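ABC transporter, periplasmic substrate-binding protein (Thermotoga maritima, PDB 2HPG) probably binds a small solute in the periplasm and hands it to a membrane permease of the tripartite ATP-independent (TRAP) transporter family. Local coordinates at residues A[90-95]-A[300-305]; A[114-119]-A[311-316]. All blocks are in the same frame, centred on the assembly; numbering follows the deposited sequence.

Contact 1: residues A[90-95]-A[300-305]; sequences AYFIDF and QAYKNL
Y302, on the C-terminal part of helix 291-305, pushes its ring into the start of the short helix 92-95 and joins the two by a buried hydrogen bond and an aromatic contact. The setting is the two-lobed periplasmic binding protein fold of the solute-binding family 7, where this pair brings a C-terminal helix against a turn more than 200 residues earlier. Y302 carries nearly all of the contact from its own helix. Its hydroxyl donates to the carbonyl O of A90, 2.8 Å from OH to O, and the donor stands 44° out of the carbonyl plane instead of on a lone pair. A tyrosine suits the place: its ring is long enough to span the gap and apolar enough to be buried, and its hydroxyl gives the carbonyl of buried A90 a donor. A90 belongs to the turn leading into Y91, the N-cap residue of helix 92-95, and its small side chain lets A298 of the longer helix come close.

F95, one turn further on, has CG beside its backbone N (chi1 -63°), which puts the CD2-CE2 edge of the ring by Y302. The two rings form an offset edge-to-face pair, planes at 73° and centroids 5.6 Å apart, with the edge of F95 turned to the face of Y302. CB of Y91 lies near the rim of one face of the F95 ring, and K299 makes a cation-pi contact with it. Beside the Y302 hydroxyl lie F92 CB and, at the edge of the F95 ring, F95 CD2, 3.4 Å from Y302 OH.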
loop_
_atom_site.group_PDB
_atom_site.type_symbol
_atom_site.label_atom_id
_atom_site.label_comp_id
_atom_site.label_asym_id
_atom_site.label_seq_id
_atom_site.Cartn_x
_atom_site.Cartn_y
_atom_site.Cartn_z
ATOM N N ALA A 90 -10.800 3.108 -2.912
ATOM C CA ALA A 90 -11.572 2.590 -1.784
ATOM C C ALA A 90 -12.294 1.321 -2.171
ATOM O O ALA A 90 -12.878 1.251 -3.234
ATOM C CB ALA A 90 -12.572 3.639 -1.275
ATOM N N TYR A 91 -12.207 0.318 -1.301
ATOM C CA TYR A 91 -12.880 -0.993 -1.448
ATOM C C TYR A 91 -12.499 -1.850 -2.645
ATOM O O TYR A 91 -13.119 -2.887 -2.836
ATOM C CB TYR A 91 -14.417 -0.870 -1.349
ATOM C CG TYR A 91 -14.831 -0.402 0.010
ATOM C CD1 TYR A 91 -15.204 0.911 0.223
ATOM C CD2 TYR A 91 -14.776 -1.259 1.106
ATOM C CE1 TYR A 91 -15.536 1.354 1.490
ATOM C CE2 TYR A 91 -15.126 -0.815 2.381
ATOM C CZ TYR A 91 -15.511 0.479 2.557
ATOM O OH TYR A 91 -15.834 0.930 3.826
ATOM N N PHE A 92 -11.466 -1.467 -3.404
ATOM C CA PHE A 92 -10.984 -2.290 -4.519
ATOM C C PHE A 92 -10.926 -3.795 -4.203
ATOM O O PHE A 92 -11.463 -4.612 -4.956
ATOM C CB PHE A 92 -9.605 -1.801 -5.053
ATOM C CG PHE A 92 -8.983 -2.751 -6.059
ATOM C CD1 PHE A 92 -9.379 -2.717 -7.394
ATOM C CD2 PHE A 92 -8.064 -3.706 -5.659
ATOM C CE1 PHE A 92 -8.848 -3.621 -8.320
ATOM C CE2 PHE A 92 -7.540 -4.626 -6.560
ATOM C CZ PHE A 92 -7.918 -4.571 -7.907
ATOM N N ILE A 93 -10.258 -4.203 -3.130
ATOM C CA ILE A 93 -10.088 -5.648 -2.907
ATOM C C ILE A 93 -11.453 -6.299 -2.603
ATOM O O ILE A 93 -11.650 -7.498 -2.852
ATOM C CB ILE A 93 -9.035 -5.991 -1.806
ATOM C CG1 ILE A 93 -8.355 -7.327 -2.107
ATOM C CG2 ILE A 93 -9.661 -6.048 -0.433
ATOM C CD1 ILE A 93 -7.302 -7.249 -3.218
ATOM N N ASP A 94 -12.394 -5.508 -2.091
ATOM C CA ASP A 94 -13.739 -6.033 -1.788
ATOM C C ASP A 94 -14.559 -6.196 -3.050
ATOM O O ASP A 94 -15.247 -7.192 -3.216
ATOM C CB ASP A 94 -14.489 -5.148 -0.797
ATOM C CG ASP A 94 -14.094 -5.425 0.632
ATOM O OD1 ASP A 94 -14.822 -6.176 1.313
ATOM O OD2 ASP A 94 -13.039 -4.930 1.058
ATOM N N PHE A 95 -14.488 -5.212 -3.931
ATOM C CA PHE A 95 -15.070 -5.325 -5.264
ATOM C C PHE A 95 -14.478 -6.485 -6.050
ATOM O O PHE A 95 -15.162 -7.062 -6.889
ATOM C CB PHE A 95 -14.902 -4.030 -6.042
ATOM C CG PHE A 95 -15.615 -2.851 -5.433
ATOM C CD1 PHE A 95 -16.884 -2.978 -4.902
ATOM C CD2 PHE A 95 -15.046 -1.593 -5.473
ATOM C CE1 PHE A 95 -17.548 -1.877 -4.377
ATOM C CE2 PHE A 95 -15.688 -0.501 -4.945
ATOM C CZ PHE A 95 -16.942 -0.641 -4.395
ATOM N N GLN A 300 -18.267 6.472 -6.826
ATOM C CA GLN A 300 -18.104 7.808 -7.407
ATOM C C GLN A 300 -16.630 8.263 -7.555
ATOM O O GLN A 300 -16.318 9.108 -8.394
ATOM C CB GLN A 300 -18.892 8.836 -6.589
ATOM C CG GLN A 300 -19.059 10.216 -7.260
ATOM C CD GLN A 300 -19.747 10.139 -8.626
ATOM O OE1 GLN A 300 -20.753 9.445 -8.793
ATOM N NE2 GLN A 300 -19.196 10.846 -9.606
ATOM N N ALA A 301 -15.731 7.733 -6.730
ATOM C CA ALA A 301 -14.303 7.993 -6.901
ATOM C C ALA A 301 -13.791 7.305 -8.169
ATOM O O ALA A 301 -12.996 7.871 -8.910
ATOM C CB ALA A 301 -13.519 7.521 -5.675
ATOM N N TYR A 302 -14.264 6.093 -8.424
ATOM C CA TYR A 302 -13.885 5.364 -9.629
ATOM C C TYR A 302 -14.304 6.166 -10.877
ATOM O O TYR A 302 -13.521 6.325 -11.829
ATOM C CB TYR A 302 -14.498 3.969 -9.648
ATOM C CG TYR A 302 -13.896 3.005 -8.639
ATOM C CD1 TYR A 302 -13.085 1.959 -9.041
ATOM C CD2 TYR A 302 -14.146 3.143 -7.276
ATOM C CE1 TYR A 302 -12.532 1.071 -8.112
ATOM C CE2 TYR A 302 -13.593 2.268 -6.348
ATOM C CZ TYR A 302 -12.781 1.244 -6.771
ATOM O OH TYR A 302 -12.244 0.380 -5.843
ATOM N N LYS A 303 -15.514 6.718 -10.840
ATOM C CA LYS A 303 -16.026 7.530 -11.937
ATOM C C LYS A 303 -15.309 8.874 -12.074
ATOM O O LYS A 303 -14.969 9.280 -13.179
ATOM C CB LYS A 303 -17.532 7.741 -11.749
ATOM C CG LYS A 303 -18.358 6.457 -11.985
ATOM C CD LYS A 303 -19.838 6.570 -11.538
ATOM C CE LYS A 303 -20.414 7.985 -11.678
ATOM N NZ LYS A 303 -20.228 8.595 -13.033
ATOM N N ASN A 304 -15.073 9.569 -10.963
ATOM C CA ASN A 304 -14.388 10.857 -11.018
ATOM C C ASN A 304 -12.967 10.784 -11.608
ATOM O O ASN A 304 -12.489 11.742 -12.232
ATOM C CB ASN A 304 -14.350 11.513 -9.636
ATOM C CG ASN A 304 -15.717 11.982 -9.176
ATOM O OD1 ASN A 304 -16.725 11.741 -9.851
ATOM N ND2 ASN A 304 -15.763 12.653 -8.011
ATOM N N LEU A 305 -12.304 9.652 -11.410
ATOM C CA LEU A 305 -10.943 9.468 -11.879
ATOM C C LEU A 305 -10.864 8.739 -13.209
ATOM O O LEU A 305 -9.812 8.734 -13.813
ATOM C CB LEU A 305 -10.092 8.733 -10.827
ATOM C CG LEU A 305 -9.756 9.556 -9.578
ATOM C CD1 LEU A 305 -8.971 8.739 -8.561
ATOM C CD2 LEU A 305 -8.985 10.815 -9.957
#

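Contact 2: residues A[114-119]-A[311-316]; sequences SPTMQK and LNQLIK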
loop_
_atom_site.group_PDB
_atom_site.type_symbol
_atom_site.label_atom_id
_atom_site.label_comp_id
_atom_site.label_asym_id
_atom_site.label_seq_id
_atom_site.Cartn_x
_atom_site.Cartn_y
_atom_site.Cartn_z
ATOM N N SER A 114 -3.466 -11.983 -14.998
ATOM C CA SER A 114 -4.467 -11.395 -15.894
ATOM C C SER A 114 -3.795 -10.758 -17.104
ATOM O O SER A 114 -2.830 -10.009 -16.929
ATOM C CB SER A 114 -5.294 -10.312 -15.159
ATOM O OG SER A 114 -4.593 -9.070 -14.978
ATOM N N PRO A 115 -4.296 -11.007 -18.325
ATOM C CA PRO A 115 -3.819 -10.271 -19.492
ATOM C C PRO A 115 -3.767 -8.751 -19.300
ATOM O O PRO A 115 -2.804 -8.108 -19.728
ATOM C CB PRO A 115 -4.860 -10.619 -20.570
ATOM C CG PRO A 115 -5.363 -11.956 -20.188
ATOM C CD PRO A 115 -5.295 -12.033 -18.692
ATOM N N THR A 116 -4.801 -8.179 -18.686
ATOM C CA THR A 116 -4.858 -6.731 -18.475
ATOM C C THR A 116 -3.728 -6.220 -17.565
ATOM O O THR A 116 -3.109 -5.208 -17.878
ATOM C CB THR A 116 -6.204 -6.293 -17.885
ATOM O OG1 THR A 116 -7.247 -6.636 -18.798
ATOM C CG2 THR A 116 -6.225 -4.790 -17.639
HETATM N N MSE A 117 -3.457 -6.905 -16.455
HETATM C CA MSE A 117 -2.348 -6.492 -15.591
HETATM C C MSE A 117 -1.040 -6.643 -16.362
HETATM O O MSE A 117 -0.200 -5.743 -16.357
HETATM C CB MSE A 117 -2.283 -7.312 -14.299
HETATM C CG MSE A 117 -1.074 -7.006 -13.382
HETATM SE SE MSE A 117 -0.846 -5.113 -12.885
HETATM C CE MSE A 117 -2.617 -4.742 -12.265
ATOM N N GLN A 118 -0.862 -7.778 -17.028
ATOM C CA GLN A 118 0.347 -7.972 -17.826
ATOM C C GLN A 118 0.532 -6.852 -18.854
ATOM O O GLN A 118 1.661 -6.395 -19.087
ATOM C CB GLN A 118 0.359 -9.346 -18.474
ATOM C CG GLN A 118 0.722 -10.438 -17.478
ATOM C CD GLN A 118 0.330 -11.817 -17.955
ATOM O OE1 GLN A 118 -0.118 -11.997 -19.099
ATOM N NE2 GLN A 118 0.480 -12.805 -17.077
ATOM N N LYS A 119 -0.567 -6.381 -19.434
ATOM C CA LYS A 119 -0.505 -5.239 -20.328
ATOM C C LYS A 119 0.048 -4.012 -19.605
ATOM O O LYS A 119 1.045 -3.432 -20.027
ATOM C CB LYS A 119 -1.875 -4.907 -20.916
ATOM C CG LYS A 119 -1.871 -3.642 -21.766
ATOM C CD LYS A 119 -3.217 -3.351 -22.388
ATOM C CE LYS A 119 -4.147 -2.664 -21.397
ATOM N NZ LYS A 119 -5.549 -2.539 -21.913
ATOM N N LEU A 311 -11.575 -1.341 -13.308
ATOM C CA LEU A 311 -12.061 -2.302 -12.291
ATOM C C LEU A 311 -12.825 -3.462 -12.941
ATOM O O LEU A 311 -12.549 -4.643 -12.704
ATOM C CB LEU A 311 -12.972 -1.576 -11.285
ATOM C CG LEU A 311 -13.699 -2.424 -10.228
ATOM C CD1 LEU A 311 -12.717 -3.026 -9.247
ATOM C CD2 LEU A 311 -14.745 -1.600 -9.500
ATOM N N ASN A 312 -13.786 -3.099 -13.775
ATOM C CA ASN A 312 -14.621 -4.071 -14.498
ATOM C C ASN A 312 -13.790 -5.020 -15.346
ATOM O O ASN A 312 -14.012 -6.253 -15.350
ATOM C CB ASN A 312 -15.633 -3.316 -15.360
ATOM C CG ASN A 312 -16.726 -2.672 -14.530
ATOM O OD1 ASN A 312 -17.230 -3.285 -13.587
ATOM N ND2 ASN A 312 -17.088 -1.436 -14.860
ATOM N N GLN A 313 -12.800 -4.450 -16.028
ATOM C CA GLN A 313 -11.888 -5.252 -16.817
ATOM C C GLN A 313 -11.163 -6.262 -15.955
ATOM O O GLN A 313 -11.038 -7.410 -16.339
ATOM C CB GLN A 313 -10.890 -4.378 -17.574
ATOM C CG GLN A 313 -10.123 -5.161 -18.637
ATOM C CD GLN A 313 -11.041 -5.815 -19.691
ATOM O OE1 GLN A 313 -11.873 -5.143 -20.308
ATOM N NE2 GLN A 313 -10.876 -7.123 -19.898
ATOM N N LEU A 314 -10.707 -5.853 -14.774
ATOM C CA LEU A 314 -10.066 -6.797 -13.847
ATOM C C LEU A 314 -11.045 -7.849 -13.287
ATOM O O LEU A 314 -10.678 -9.027 -13.114
ATOM C CB LEU A 314 -9.361 -6.050 -12.697
ATOM C CG LEU A 314 -7.986 -5.429 -13.002
ATOM C CD1 LEU A 314 -7.449 -4.630 -11.798
ATOM C CD2 LEU A 314 -6.976 -6.508 -13.432
ATOM N N ILE A 315 -12.276 -7.423 -13.001
ATOM C CA ILE A 315 -13.322 -8.332 -12.474
ATOM C C ILE A 315 -13.570 -9.509 -13.444
ATOM O O ILE A 315 -13.548 -10.691 -13.046
ATOM C CB ILE A 315 -14.648 -7.567 -12.193
ATOM C CG1 ILE A 315 -14.516 -6.692 -10.936
ATOM C CG2 ILE A 315 -15.795 -8.542 -12.000
ATOM C CD1 ILE A 315 -15.524 -5.554 -10.842
ATOM N N LYS A 316 -13.769 -9.162 -14.712
ATOM C CA LYS A 316 -13.922 -10.136 -15.810
ATOM C C LYS A 316 -12.881 -11.258 -15.854
ATOM O O LYS A 316 -13.233 -12.446 -15.892
ATOM C CB LYS A 316 -13.883 -9.393 -17.137
ATOM C CG LYS A 316 -13.933 -10.283 -18.375
ATOM C CD LYS A 316 -14.013 -9.433 -19.635
ATOM C CE LYS A 316 -13.922 -10.298 -20.879
ATOM N NZ LYS A 316 -14.067 -9.460 -22.101
#
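T116 and Q313 meet where helix 115-128 begins alongside helix 308-318, the two backbones coming nearest at T116 and L314, whose CA atoms are 7.0 Å apart. In van der Waals contact, Q313 CG lies 3.2 Å from T116 OG1 and 4.0 Å from T116 CG2, so the aliphatic part of the glutamine rests against both branches of the threonine. With CG anti to the backbone N (chi1 -168°) and a bend at chi2, the Q313 chain reaches toward helix 115-128 before turning its amide aside. In the modelled conformer of S114, L314 CD2 touches S114 OG at 3.8 Å; L314 also touches M96, I111 and F92.

The polar contacts run through a third residue. OE2 of E317 bonds T116 OG1 across the helices and Q313 NE2 within its own helix, one turn back. Replacing Q313 with an alanine would remove CG and the amide, and would probably leave T116 OG1 and CG2 facing a gap and E317 OE2 with one donor fewer. A threonine fits its site because a methyl and a hydroxyl can serve the packing and the carboxylate together.

Capping adds a third kind of bond. In the same S114 conformer, M117 N (selenomethionine) donates to S114 OG at 2.9 Å, N-H...O angle 152°, and this hydroxyl also bonds I111 O, so a compact serine can link the end of helix 101-112 to the next helix. This is a serine N-cap, with its side-chain capping bond, at the start of helix 115-128, packed on the C-terminal helix 308-318 of a family 7 (DctP-type) solute-binding protein.

How the contacts relate
The centres of contact 1 and contact 2 lie 15 Å apart, on the same side of the chain's centre. Along the chain the order is 90-95, 114-119, 300-305, 311-316, so the two pairings interleave: contact 1 pairs 90-95 with helix 291-305, and contact 2 pairs 114-119 with helix 308-318, which follows directly. F92 also touches this last helix. L311 packs its CD2 on Y302 CE1 at 3.7 Å and its CD1 on F92 CD1 at 3.8 Å, and L314 CD1 reaches F92 CE1. F92, F95, Y302, L311 and L314 therefore form one apolar cluster joining helix 92-95 to the C-terminal helical pair, while helix 115-128 is joined separately through contact 2.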